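Local coordinates for galectin (Ovis aries, PDB 6N44), which binds beta-D-galactose, probably recognising galactose-bearing glycans as galectins do, and has an anti-parasitic activity in sheep that depends on its oligomeric assembly, at residues V40-G45 / I52-W57; M65-D70 / A114-L119; I24-L29 / G129-T134; D4-P9 / T134-L139. All coordinates share one frame; numbering follows the deposited sequence.

Contact 1. Residues V40-G45 / I52-W57; sequences VDFGTG and IPFRFW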
loop_
_atom_site.group_PDB
_atom_site.type_symbol
_atom_site.label_atom_id
_atom_site.label_comp_id
_atom_site.label_asym_id
_atom_site.label_seq_id
_atom_site.Cartn_x
_atom_site.Cartn_y
_atom_site.Cartn_z
ATOM N N VAL A 40 -2.106 17.467 -4.093
ATOM C CA VAL A 40 -2.886 16.225 -4.090
ATOM C C VAL A 40 -4.010 16.357 -3.073
ATOM O O VAL A 40 -3.756 16.575 -1.881
ATOM C CB VAL A 40 -2.034 14.981 -3.776
ATOM C CG1 VAL A 40 -2.915 13.722 -3.795
ATOM C CG2 VAL A 40 -0.878 14.834 -4.766
ATOM N N ASP A 41 -5.246 16.194 -3.537
ATOM C CA ASP A 41 -6.426 16.310 -2.690
ATOM C C ASP A 41 -7.068 14.938 -2.548
ATOM O O ASP A 41 -7.472 14.326 -3.546
ATOM C CB ASP A 41 -7.451 17.302 -3.258
ATOM C CG ASP A 41 -7.074 18.757 -2.992
ATOM O OD1 ASP A 41 -6.070 18.987 -2.285
ATOM O OD2 ASP A 41 -7.787 19.675 -3.475
ATOM N N PHE A 42 -7.168 14.472 -1.312
ATOM C CA PHE A 42 -8.101 13.410 -0.950
ATOM C C PHE A 42 -9.367 14.128 -0.500
ATOM O O PHE A 42 -9.486 14.549 0.654
ATOM C CB PHE A 42 -7.522 12.522 0.144
ATOM C CG PHE A 42 -6.318 11.706 -0.289
ATOM C CD1 PHE A 42 -5.072 12.291 -0.435
ATOM C CD2 PHE A 42 -6.444 10.345 -0.540
ATOM C CE1 PHE A 42 -3.963 11.522 -0.817
ATOM C CE2 PHE A 42 -5.349 9.584 -0.934
ATOM C CZ PHE A 42 -4.108 10.171 -1.066
ATOM N N GLY A 43 -10.307 14.314 -1.434
ATOM C CA GLY A 43 -11.480 15.133 -1.213
ATOM C C GLY A 43 -12.769 14.323 -1.130
ATOM O O GLY A 43 -12.814 13.128 -1.428
ATOM N N THR A 44 -13.839 15.006 -0.696
ATOM C CA THR A 44 -15.128 14.338 -0.524
ATOM C C THR A 44 -15.926 14.261 -1.815
ATOM O O THR A 44 -16.924 13.535 -1.859
ATOM C CB THR A 44 -15.993 15.026 0.541
ATOM O OG1 THR A 44 -16.207 16.401 0.189
ATOM C CG2 THR A 44 -15.345 14.931 1.917
ATOM N N GLY A 45 -15.526 14.988 -2.853
ATOM C CA GLY A 45 -16.231 14.898 -4.112
ATOM C C GLY A 45 -17.647 15.420 -4.074
ATOM O O GLY A 45 -18.470 15.026 -4.906
ATOM N N ILE A 52 -12.375 18.706 2.270
ATOM C CA ILE A 52 -11.155 18.048 1.820
ATOM C C ILE A 52 -10.472 17.483 3.056
ATOM O O ILE A 52 -9.730 18.195 3.754
ATOM C CB ILE A 52 -10.216 18.991 1.046
ATOM C CG1 ILE A 52 -10.926 19.582 -0.177
ATOM C CG2 ILE A 52 -8.916 18.233 0.632
ATOM C CD1 ILE A 52 -10.033 20.523 -1.013
ATOM N N PRO A 53 -10.715 16.213 3.361
ATOM C CA PRO A 53 -10.036 15.569 4.492
ATOM C C PRO A 53 -8.523 15.720 4.489
ATOM O O PRO A 53 -7.924 15.836 5.568
ATOM C CB PRO A 53 -10.456 14.103 4.333
ATOM C CG PRO A 53 -11.819 14.197 3.734
ATOM C CD PRO A 53 -11.737 15.350 2.759
ATOM N N PHE A 54 -7.873 15.723 3.323
ATOM C CA PHE A 54 -6.411 15.752 3.309
ATOM C C PHE A 54 -5.932 16.381 2.009
ATOM O O PHE A 54 -6.103 15.798 0.931
ATOM C CB PHE A 54 -5.843 14.344 3.489
ATOM C CG PHE A 54 -4.344 14.258 3.375
ATOM C CD1 PHE A 54 -3.526 15.220 3.959
ATOM C CD2 PHE A 54 -3.744 13.190 2.700
ATOM C CE1 PHE A 54 -2.143 15.123 3.875
ATOM C CE2 PHE A 54 -2.348 13.096 2.591
ATOM C CZ PHE A 54 -1.551 14.065 3.180
ATOM N N ARG A 55 -5.319 17.554 2.114
ATOM C CA ARG A 55 -4.627 18.188 1.000
ATOM C C ARG A 55 -3.134 18.157 1.283
ATOM O O ARG A 55 -2.692 18.540 2.373
ATOM C CB ARG A 55 -5.086 19.641 0.773
ATOM C CG ARG A 55 -4.119 20.451 -0.116
ATOM C CD ARG A 55 -4.675 21.826 -0.566
ATOM N NE ARG A 55 -5.820 21.662 -1.450
ATOM C CZ ARG A 55 -6.500 22.664 -2.000
ATOM N NH1 ARG A 55 -6.150 23.924 -1.767
ATOM N NH2 ARG A 55 -7.526 22.395 -2.795
ATOM N N PHE A 56 -2.371 17.715 0.298
ATOM C CA PHE A 56 -0.915 17.721 0.318
ATOM C C PHE A 56 -0.458 18.706 -0.742
ATOM O O PHE A 56 -0.838 18.577 -1.911
ATOM C CB PHE A 56 -0.358 16.317 0.026
ATOM C CG PHE A 56 1.163 16.251 -0.117
ATOM C CD1 PHE A 56 1.969 15.935 0.968
ATOM C CD2 PHE A 56 1.773 16.451 -1.348
ATOM C CE1 PHE A 56 3.369 15.847 0.838
ATOM C CE2 PHE A 56 3.169 16.360 -1.492
ATOM C CZ PHE A 56 3.964 16.052 -0.391
ATOM N N TRP A 57 0.362 19.671 -0.338
ATOM C CA TRP A 57 0.789 20.763 -1.200
ATOM C C TRP A 57 2.293 20.914 -1.097
ATOM O O TRP A 57 2.850 20.914 0.004
ATOM C CB TRP A 57 0.095 22.074 -0.804
ATOM C CG TRP A 57 0.519 23.274 -1.620
ATOM C CD1 TRP A 57 -0.043 23.713 -2.786
ATOM C CD2 TRP A 57 1.580 24.191 -1.318
ATOM N NE1 TRP A 57 0.605 24.841 -3.232
ATOM C CE2 TRP A 57 1.611 25.151 -2.353
ATOM C CE3 TRP A 57 2.515 24.288 -0.281
ATOM C CZ2 TRP A 57 2.521 26.210 -2.371
ATOM C CZ3 TRP A 57 3.433 25.341 -0.305
ATOM C CH2 TRP A 57 3.422 26.289 -1.341
#

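Contact 2. Residues M65-D70 / A114-L119; sequences MNTLKD and AHRLPL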
loop_
_atom_site.group_PDB
_atom_site.type_symbol
_atom_site.label_atom_id
_atom_site.label_comp_id
_atom_site.label_asym_id
_atom_site.label_seq_id
_atom_site.Cartn_x
_atom_site.Cartn_y
_atom_site.Cartn_z
ATOM N N MET A 65 0.311 20.556 4.645
ATOM C CA MET A 65 -0.830 19.648 4.675
ATOM C C MET A 65 -1.918 20.231 5.561
ATOM O O MET A 65 -1.626 20.796 6.616
ATOM C CB MET A 65 -0.424 18.263 5.178
ATOM C CG MET A 65 0.645 17.599 4.291
ATOM S SD MET A 65 1.324 16.099 5.009
ATOM C CE MET A 65 2.448 16.754 6.249
ATOM N N ASN A 66 -3.171 20.082 5.147
ATOM C CA ASN A 66 -4.262 20.678 5.904
ATOM C C ASN A 66 -5.558 19.959 5.570
ATOM O O ASN A 66 -5.605 19.089 4.698
ATOM C CB ASN A 66 -4.375 22.175 5.618
ATOM C CG ASN A 66 -4.862 22.956 6.816
ATOM O OD1 ASN A 66 -5.413 22.386 7.761
ATOM N ND2 ASN A 66 -4.657 24.273 6.789
ATOM N N THR A 67 -6.619 20.359 6.267
ATOM C CA THR A 67 -7.954 19.808 6.129
ATOM C C THR A 67 -8.937 20.956 5.976
ATOM O O THR A 67 -8.872 21.938 6.725
ATOM C CB THR A 67 -8.340 18.966 7.354
ATOM O OG1 THR A 67 -7.456 17.840 7.466
ATOM C CG2 THR A 67 -9.766 18.486 7.236
ATOM N N LEU A 68 -9.830 20.832 5.003
ATOM C CA LEU A 68 -10.920 21.775 4.787
ATOM C C LEU A 68 -12.193 21.124 5.302
ATOM O O LEU A 68 -12.660 20.131 4.731
ATOM C CB LEU A 68 -11.054 22.136 3.308
ATOM C CG LEU A 68 -12.251 23.057 3.008
ATOM C CD1 LEU A 68 -12.032 24.461 3.579
ATOM C CD2 LEU A 68 -12.538 23.128 1.521
ATOM N N LYS A 69 -12.757 21.680 6.375
ATOM C CA LYS A 69 -13.960 21.143 7.004
ATOM C C LYS A 69 -14.996 22.256 7.115
ATOM O O LYS A 69 -14.768 23.245 7.818
ATOM C CB LYS A 69 -13.634 20.575 8.386
ATOM C CG LYS A 69 -14.854 20.311 9.252
ATOM C CD LYS A 69 -14.589 19.147 10.188
ATOM C CE LYS A 69 -15.580 19.073 11.345
ATOM N NZ LYS A 69 -14.967 18.322 12.485
ATOM N N ASP A 70 -16.120 22.100 6.418
ATOM C CA ASP A 70 -17.222 23.063 6.424
ATOM C C ASP A 70 -16.728 24.471 6.104
ATOM O O ASP A 70 -16.923 25.422 6.862
ATOM C CB ASP A 70 -17.966 23.035 7.761
ATOM C CG ASP A 70 -18.688 21.728 7.990
ATOM O OD1 ASP A 70 -19.371 21.257 7.051
ATOM O OD2 ASP A 70 -18.553 21.167 9.102
ATOM N N ALA A 114 -2.113 12.733 10.580
ATOM C CA ALA A 114 -3.185 12.103 11.345
ATOM C C ALA A 114 -4.557 12.438 10.765
ATOM O O ALA A 114 -4.821 13.576 10.377
ATOM C CB ALA A 114 -3.111 12.565 12.805
ATOM N N HIS A 115 -5.445 11.446 10.715
ATOM C CA HIS A 115 -6.761 11.690 10.144
ATOM C C HIS A 115 -7.495 12.745 10.965
ATOM O O HIS A 115 -7.469 12.729 12.199
ATOM C CB HIS A 115 -7.590 10.398 10.088
ATOM C CG HIS A 115 -7.075 9.392 9.106
ATOM N ND1 HIS A 115 -7.099 9.600 7.744
ATOM C CD2 HIS A 115 -6.509 8.172 9.291
ATOM C CE1 HIS A 115 -6.570 8.553 7.131
ATOM N NE2 HIS A 115 -6.201 7.675 8.049
ATOM N N ARG A 116 -8.142 13.670 10.272
ATOM C CA ARG A 116 -8.957 14.688 10.917
ATOM C C ARG A 116 -10.430 14.530 10.603
ATOM O O ARG A 116 -11.272 14.763 11.468
ATOM C CB ARG A 116 -8.487 16.083 10.501
ATOM C CG ARG A 116 -7.097 16.437 10.983
ATOM C CD ARG A 116 -6.794 17.875 10.623
ATOM N NE ARG A 116 -5.372 18.187 10.650
ATOM C CZ ARG A 116 -4.882 19.389 10.366
ATOM N NH1 ARG A 116 -5.712 20.378 10.056
ATOM N NH2 ARG A 116 -3.575 19.605 10.391
ATOM N N LEU A 117 -10.741 14.132 9.388
ATOM C CA LEU A 117 -12.029 13.666 8.931
ATOM C C LEU A 117 -11.925 12.185 8.597
ATOM O O LEU A 117 -10.841 11.710 8.243
ATOM C CB LEU A 117 -12.490 14.451 7.695
ATOM C CG LEU A 117 -12.871 15.899 7.994
ATOM C CD1 LEU A 117 -13.129 16.689 6.721
ATOM C CD2 LEU A 117 -14.108 15.886 8.895
ATOM N N PRO A 118 -13.019 11.429 8.699
ATOM C CA PRO A 118 -12.940 9.979 8.454
ATOM C C PRO A 118 -12.421 9.653 7.058
ATOM O O PRO A 118 -12.834 10.254 6.058
ATOM C CB PRO A 118 -14.392 9.512 8.630
ATOM C CG PRO A 118 -15.048 10.603 9.476
ATOM C CD PRO A 118 -14.394 11.865 9.016
ATOM N N LEU A 119 -11.521 8.667 6.987
ATOM C CA LEU A 119 -10.991 8.285 5.686
ATOM C C LEU A 119 -12.100 7.740 4.803
ATOM O O LEU A 119 -12.019 7.833 3.572
ATOM C CB LEU A 119 -9.845 7.271 5.847
ATOM C CG LEU A 119 -10.155 5.907 6.479
ATOM C CD1 LEU A 119 -10.595 4.923 5.401
ATOM C CD2 LEU A 119 -8.944 5.377 7.236
#

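Contact 3. Residues I24-L29 / G129-T134; sequences IKANLL and GDIVLT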
loop_
_atom_site.group_PDB
_atom_site.type_symbol
_atom_site.label_atom_id
_atom_site.label_comp_id
_atom_site.label_asym_id
_atom_site.label_seq_id
_atom_site.Cartn_x
_atom_site.Cartn_y
_atom_site.Cartn_z
ATOM N N ILE A 24 1.909 7.813 -7.269
ATOM C CA ILE A 24 1.933 8.835 -8.316
ATOM C C ILE A 24 3.348 8.925 -8.861
ATOM O O ILE A 24 4.310 9.026 -8.090
ATOM C CB ILE A 24 1.497 10.204 -7.768
ATOM C CG1 ILE A 24 0.024 10.171 -7.362
ATOM C CG2 ILE A 24 1.811 11.328 -8.779
ATOM C CD1 ILE A 24 -0.307 11.128 -6.230
ATOM N N LYS A 25 3.481 8.913 -10.184
ATOM C CA LYS A 25 4.772 9.140 -10.826
ATOM C C LYS A 25 4.654 10.390 -11.688
ATOM O O LYS A 25 3.790 10.455 -12.570
ATOM C CB LYS A 25 5.199 7.932 -11.656
ATOM C CG LYS A 25 5.442 6.685 -10.788
ATOM C CD LYS A 25 5.922 5.503 -11.592
ATOM C CE LYS A 25 6.260 4.360 -10.655
ATOM N NZ LYS A 25 6.437 3.054 -11.345
ATOM N N ALA A 26 5.509 11.381 -11.421
ATOM C CA ALA A 26 5.405 12.681 -12.079
ATOM C C ALA A 26 6.771 13.359 -12.105
ATOM O O ALA A 26 7.750 12.859 -11.543
ATOM C CB ALA A 26 4.369 13.570 -11.376
ATOM N N ASN A 27 6.818 14.525 -12.755
ATOM C CA ASN A 27 8.026 15.334 -12.845
ATOM C C ASN A 27 7.627 16.803 -12.856
ATOM O O ASN A 27 6.719 17.187 -13.600
ATOM C CB ASN A 27 8.810 14.996 -14.114
ATOM C CG ASN A 27 10.208 15.573 -14.107
ATOM O OD1 ASN A 27 10.549 16.421 -13.268
ATOM N ND2 ASN A 27 11.034 15.114 -15.046
ATOM N N LEU A 28 8.309 17.618 -12.052
ATOM C CA LEU A 28 7.997 19.044 -11.997
ATOM C C LEU A 28 8.477 19.760 -13.252
ATOM O O LEU A 28 9.582 19.514 -13.747
ATOM C CB LEU A 28 8.631 19.690 -10.767
ATOM C CG LEU A 28 8.188 19.168 -9.405
ATOM C CD1 LEU A 28 9.237 19.531 -8.380
ATOM C CD2 LEU A 28 6.834 19.751 -9.028
ATOM N N LEU A 29 7.631 20.654 -13.756
ATOM C CA LEU A 29 7.920 21.518 -14.892
ATOM C C LEU A 29 8.751 22.727 -14.455
ATOM O O LEU A 29 9.037 22.942 -13.273
ATOM C CB LEU A 29 6.620 22.001 -15.546
ATOM C CG LEU A 29 5.753 20.985 -16.302
ATOM C CD1 LEU A 29 4.392 21.546 -16.683
ATOM C CD2 LEU A 29 6.474 20.485 -17.534
ATOM N N GLY A 129 -0.928 20.297 -10.654
ATOM C CA GLY A 129 0.188 21.178 -10.391
ATOM C C GLY A 129 0.982 21.453 -11.653
ATOM O O GLY A 129 0.584 21.113 -12.768
ATOM N N ASP A 130 2.133 22.089 -11.471
ATOM C CA ASP A 130 3.065 22.308 -12.576
ATOM C C ASP A 130 3.896 21.043 -12.796
ATOM O O ASP A 130 5.089 20.968 -12.488
ATOM C CB ASP A 130 3.927 23.523 -12.275
ATOM C CG ASP A 130 3.087 24.723 -11.937
ATOM O OD1 ASP A 130 2.432 25.245 -12.870
ATOM O OD2 ASP A 130 3.047 25.110 -10.747
ATOM N N ILE A 131 3.232 20.022 -13.346
ATOM C CA ILE A 131 3.823 18.694 -13.432
ATOM C C ILE A 131 3.473 18.041 -14.761
ATOM O O ILE A 131 2.442 18.335 -15.372
ATOM C CB ILE A 131 3.354 17.786 -12.260
ATOM C CG1 ILE A 131 1.834 17.638 -12.267
ATOM C CG2 ILE A 131 3.809 18.336 -10.914
ATOM C CD1 ILE A 131 1.313 16.619 -11.250
ATOM N N VAL A 132 4.345 17.140 -15.201
ATOM C CA VAL A 132 3.974 16.104 -16.155
ATOM C C VAL A 132 3.671 14.844 -15.351
ATOM O O VAL A 132 4.547 14.310 -14.655
ATOM C CB VAL A 132 5.068 15.861 -17.205
ATOM C CG1 VAL A 132 4.636 14.732 -18.156
ATOM C CG2 VAL A 132 5.328 17.141 -18.002
ATOM N N LEU A 133 2.421 14.397 -15.419
ATOM C CA LEU A 133 1.934 13.266 -14.641
ATOM C C LEU A 133 1.929 12.036 -15.540
ATOM O O LEU A 133 1.250 12.029 -16.573
ATOM C CB LEU A 133 0.529 13.552 -14.111
ATOM C CG LEU A 133 -0.169 12.430 -13.335
ATOM C CD1 LEU A 133 0.523 12.180 -12.003
ATOM C CD2 LEU A 133 -1.632 12.776 -13.117
ATOM N N THR A 134 2.693 11.012 -15.171
ATOM C CA THR A 134 2.769 9.842 -16.040
ATOM C C THR A 134 1.909 8.676 -15.577
ATOM O O THR A 134 1.378 7.957 -16.427
ATOM C CB THR A 134 4.226 9.364 -16.223
ATOM O OG1 THR A 134 4.795 8.986 -14.965
ATOM C CG2 THR A 134 5.066 10.459 -16.834
#

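Contact 4. Residues D4-P9 / T134-L139; sequences DSLPNP and TSVDTL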
loop_
_atom_site.group_PDB
_atom_site.type_symbol
_atom_site.label_atom_id
_atom_site.label_comp_id
_atom_site.label_asym_id
_atom_site.label_seq_id
_atom_site.Cartn_x
_atom_site.Cartn_y
_atom_site.Cartn_z
ATOM N N ASP A 4 4.329 10.193 -23.280
ATOM C CA ASP A 4 2.923 10.068 -22.914
ATOM C C ASP A 4 2.685 10.584 -21.504
ATOM O O ASP A 4 3.538 10.457 -20.619
ATOM C CB ASP A 4 2.468 8.615 -22.999
ATOM C CG ASP A 4 2.802 7.987 -24.321
ATOM O OD1 ASP A 4 2.084 8.279 -25.298
ATOM O OD2 ASP A 4 3.777 7.202 -24.382
ATOM N N SER A 5 1.505 11.157 -21.287
ATOM C CA SER A 5 1.167 11.602 -19.948
ATOM C C SER A 5 -0.347 11.621 -19.786
ATOM O O SER A 5 -1.110 11.508 -20.749
ATOM C CB SER A 5 1.785 12.971 -19.647
ATOM O OG SER A 5 1.258 13.955 -20.506
ATOM N N LEU A 6 -0.754 11.767 -18.565
ATOM C CA LEU A 6 -2.138 11.769 -18.135
ATOM C C LEU A 6 -2.661 13.192 -18.077
ATOM O O LEU A 6 -1.884 14.149 -17.985
ATOM C CB LEU A 6 -2.255 11.114 -16.759
ATOM C CG LEU A 6 -2.016 9.611 -16.670
ATOM C CD1 LEU A 6 -1.930 9.228 -15.215
ATOM C CD2 LEU A 6 -3.169 8.870 -17.346
ATOM N N PRO A 7 -3.981 13.369 -18.108
ATOM C CA PRO A 7 -4.537 14.719 -17.994
ATOM C C PRO A 7 -4.154 15.356 -16.668
ATOM O O PRO A 7 -3.984 14.684 -15.650
ATOM C CB PRO A 7 -6.052 14.486 -18.087
ATOM C CG PRO A 7 -6.185 13.198 -18.839
ATOM C CD PRO A 7 -5.034 12.361 -18.310
ATOM N N ASN A 8 -4.013 16.671 -16.693
ATOM C CA ASN A 8 -3.687 17.440 -15.497
ATOM C C ASN A 8 -4.581 18.670 -15.494
ATOM O O ASN A 8 -4.433 19.532 -16.350
ATOM C CB ASN A 8 -2.201 17.824 -15.488
ATOM C CG ASN A 8 -1.830 18.753 -14.336
ATOM O OD1 ASN A 8 -2.662 19.119 -13.493
ATOM N ND2 ASN A 8 -0.570 19.138 -14.298
ATOM N N PRO A 9 -5.500 18.772 -14.516
ATOM C CA PRO A 9 -5.698 17.900 -13.344
ATOM C C PRO A 9 -6.172 16.478 -13.669
ATOM O O PRO A 9 -6.809 16.220 -14.694
ATOM C CB PRO A 9 -6.774 18.641 -12.523
ATOM C CG PRO A 9 -6.764 20.057 -13.062
ATOM C CD PRO A 9 -6.419 19.922 -14.505
ATOM N N THR A 134 2.693 11.012 -15.171
ATOM C CA THR A 134 2.769 9.842 -16.040
ATOM C C THR A 134 1.909 8.676 -15.577
ATOM O O THR A 134 1.378 7.957 -16.427
ATOM C CB THR A 134 4.226 9.364 -16.223
ATOM O OG1 THR A 134 4.795 8.986 -14.965
ATOM C CG2 THR A 134 5.066 10.459 -16.834
ATOM N N SER A 135 1.732 8.468 -14.271
ATOM C CA SER A 135 0.849 7.391 -13.832
ATOM C C SER A 135 0.340 7.668 -12.427
ATOM O O SER A 135 0.982 8.359 -11.632
ATOM C CB SER A 135 1.535 6.021 -13.866
ATOM O OG SER A 135 2.689 6.010 -13.051
ATOM N N VAL A 136 -0.842 7.130 -12.151
ATOM C CA VAL A 136 -1.461 7.160 -10.832
ATOM C C VAL A 136 -2.065 5.779 -10.636
ATOM O O VAL A 136 -2.917 5.358 -11.425
ATOM C CB VAL A 136 -2.546 8.243 -10.707
ATOM C CG1 VAL A 136 -3.214 8.185 -9.315
ATOM C CG2 VAL A 136 -1.983 9.649 -11.008
ATOM N N ASP A 137 -1.608 5.062 -9.621
ATOM C CA ASP A 137 -2.097 3.726 -9.363
ATOM C C ASP A 137 -2.589 3.648 -7.933
ATOM O O ASP A 137 -2.050 4.310 -7.040
ATOM C CB ASP A 137 -1.006 2.685 -9.606
ATOM C CG ASP A 137 -0.642 2.575 -11.057
ATOM O OD1 ASP A 137 -1.467 2.031 -11.813
ATOM O OD2 ASP A 137 0.454 3.044 -11.452
ATOM N N THR A 138 -3.617 2.829 -7.715
ATOM C CA THR A 138 -4.150 2.628 -6.379
ATOM C C THR A 138 -4.358 1.140 -6.123
ATOM O O THR A 138 -4.627 0.355 -7.038
ATOM C CB THR A 138 -5.471 3.389 -6.164
ATOM O OG1 THR A 138 -6.489 2.820 -6.992
ATOM C CG2 THR A 138 -5.330 4.892 -6.493
ATOM N N LEU A 139 -4.217 0.768 -4.860
ATOM C CA LEU A 139 -4.445 -0.592 -4.394
ATOM C C LEU A 139 -4.752 -0.555 -2.886
ATOM O O LEU A 139 -5.697 -1.217 -2.442
ATOM C CB LEU A 139 -3.234 -1.487 -4.675
ATOM C CG LEU A 139 -3.450 -2.957 -4.355
ATOM C CD1 LEU A 139 -4.473 -3.569 -5.321
ATOM C CD2 LEU A 139 -2.119 -3.712 -4.383
HETATM O O HOH W 1 1.628 8.101 -18.986
#

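Contact 1. Residues V40-G45 / I52-W57
D41 and R55 form a two-pronged salt bridge on one face of the hairpin made by strands 37-43 and 52-59. The guanidinium comes in side-on: R55 NE donates to D41 OD1 at 2.8 Å and R55 NH2 to D41 OD2 at 2.8 Å, each oxygen offering its syn lone pair. The two flat groups lie only 3° from coplanar. A bend at chi3 (-66°) in the otherwise extended R55 chain lays its NE edge along the carboxylate, while I52 CD1 sits 3.4 Å from D41 OD2.

Backbone hydrogen bonds set the antiparallel register. V40 and F56 exchange two, V40 N to F56 O and F56 N to V40 O, both 2.8 Å. F42 N reaches F54 O, but the return bond from F54 N to F42 O is weak at 3.3 Å, next to the corner at P53.

Apolar contacts occupy the other face, which carries V40, F42, F54 and F56. The F42 and F54 rings lie side by side with planes 23° apart, offset so far that little of one ring lies over the other, and F42 CD1 touches F54 CD2 at 3.5 Å. F94 and Y101 pack against this aromatic face.

R55, with N66 and E76, belongs to the galactose site. The paired bonds to D41, which would stand as a second-shell acid behind R55, should fix the rotation of the guanidinium and partly balance its charge.

Contact 2. Residues M65-D70 / A114-L119
Two nearly straight torsions (chi2 -175°, chi3 -162°) stretch the R116 side chain past T67, the two pointing opposite ways, and carry its guanidinium to N66. R116 CD passes 3.2 Å from T67 OG1, a close contact and not a hydrogen bond; that hydroxyl is engaged with the carbonyl of P53. At the end of the chain R116 NH1 lies 3.1 Å from N66 OD1 in a weak, bent hydrogen bond, with the amide and guanidinium planes turned 70° apart. R116 NH2 has its stronger partner in the carbonyl oxygen of K75, and the arginine thus spans strand 62-69 and the neighbouring strand 72-80.

These two strands belong to the six-stranded sheet of the galectin beta sandwich, and N66 is one of the residues that bind beta-D-galactose there. Its amide is held at both ends: N66 OD1 also accepts the backbone N of T67 at 2.8 Å, from a donor tilted out of the carbonyl plane, while N66 ND2 donates to the carbonyl of G74. R116 is therefore a further, looser neighbour of an amide already positioned by the backbone.

Next to this polar part, L117 brings the loop after strand 108-114 down onto alternate residues of strand 62-69. The two methyls of L117 divide the work. L117 CD1 rests 3.8 Å from T67 CG2, and L117 CD2 meets the aliphatic stem of K69 at its CD, 3.5 Å away. P53 flanks the same leucine, and F113 packs against T67.

Contact 3. Residues I24-L29 / G129-T134
The carbonyl oxygen of K25 is approached by two groups of T134: T134 N donates to K25 O at 2.9 Å, and T134 OG1 approaches the same oxygen at 3.0 Å, although its hydroxyl proton has another acceptor within reach. T134 and S135 both face K25, a classic beta bulge, and K25 N bonds to the carbonyl oxygen of S135. With chi1 at 61°, OG1 of T134 stands between its own backbone N and carbonyl carbon, close to the K25 backbone. The bulge lies in the five-stranded sheet of the galectin sandwich, where 131-138 is one of the two edge strands within the chain and pairs antiparallel with 19-28.

Beyond it the pairing is regular. N27 and V132 exchange two backbone bonds, N27 N to V132 O at 3.0 Å and V132 N to N27 O at 2.9 Å. The last bond is L29 N to D130 O, almost straight at the hydrogen (177°) although the donor stands above the carbonyl plane. D130 is the centre of an inverse gamma turn leading into the strand, and its OD2 accepts the backbone N of E37.

One face carries A26, L28, I131 and L133 and looks into the sandwich: I24 and L133 reach V127 of the other sheet, and I131 reaches L38. Here I24 CG2 packs on L133 CD1 at 3.6 Å, and L28 CD2 on I131 CG2 at 3.8 Å. Toward the end of the pairing, the L29 and V132 side chains cross at about a right angle, with L29 CD2 3.6 Å from V132 CG2.

Contact 4. Residues D4-P9 / T134-L139
Residues D4-L6 run beside T134-V136 in broadly the same direction, their end-to-end directions 36° apart, with no direct hydrogen bond between the segments 4-9 and 134-139. The backbone bond that anchors this arm lies one residue earlier in the strand, between L6 and L133.

L6 carries the side-chain contact. Its CG stands opposite its own carbonyl carbon (chi1 -70°), and the CD1 branch lies over the strand backbone, 3.6 Å from S135 CA and 3.7 Å from T134 O. The same methyl reaches V136 CG2 at 4.2 Å. This V136 side chain also packs on L125 of the other sheet.

A water bridges the two backbones nearby. It donates to T134 O at 2.6 Å and, weakly, to D4 O at 3.4 Å; T134 CG2 makes a loose contact with D4 O.

N8, further along the arm, ties it to the start of strand 131-138, its ND2 donating to the carbonyls of G129 and I131. At the far end of segment 134-139, the carbonyl oxygen of L139 accepts K23 NZ of the second subunit. The whole is an N-terminal segment lying along an edge strand of a galectin beta sandwich, whose C-terminal end reaches the second subunit.

Overall arrangement
From the N terminus, the arm 4-9 passes along the C-terminal strand in contact 4, closing a loop around nearly the whole chain. Contact 3 nests inside it, pairing strand 19-28 with 131-138, and the two share T134. Within that loop lie contacts 1 and 2 in series: the hairpin 37-43/52-59 closes first, then strand 62-69 meets the loop after strand 108-114. These two touch through neighbouring strands 52-59 and 62-69 of the six-stranded sheet and bring R55 and N66 into one galactose site. Contact 3 lies in the five-stranded sheet, its centre about 17 Å from that of contact 1, but I24 packs on V40 across the sandwich.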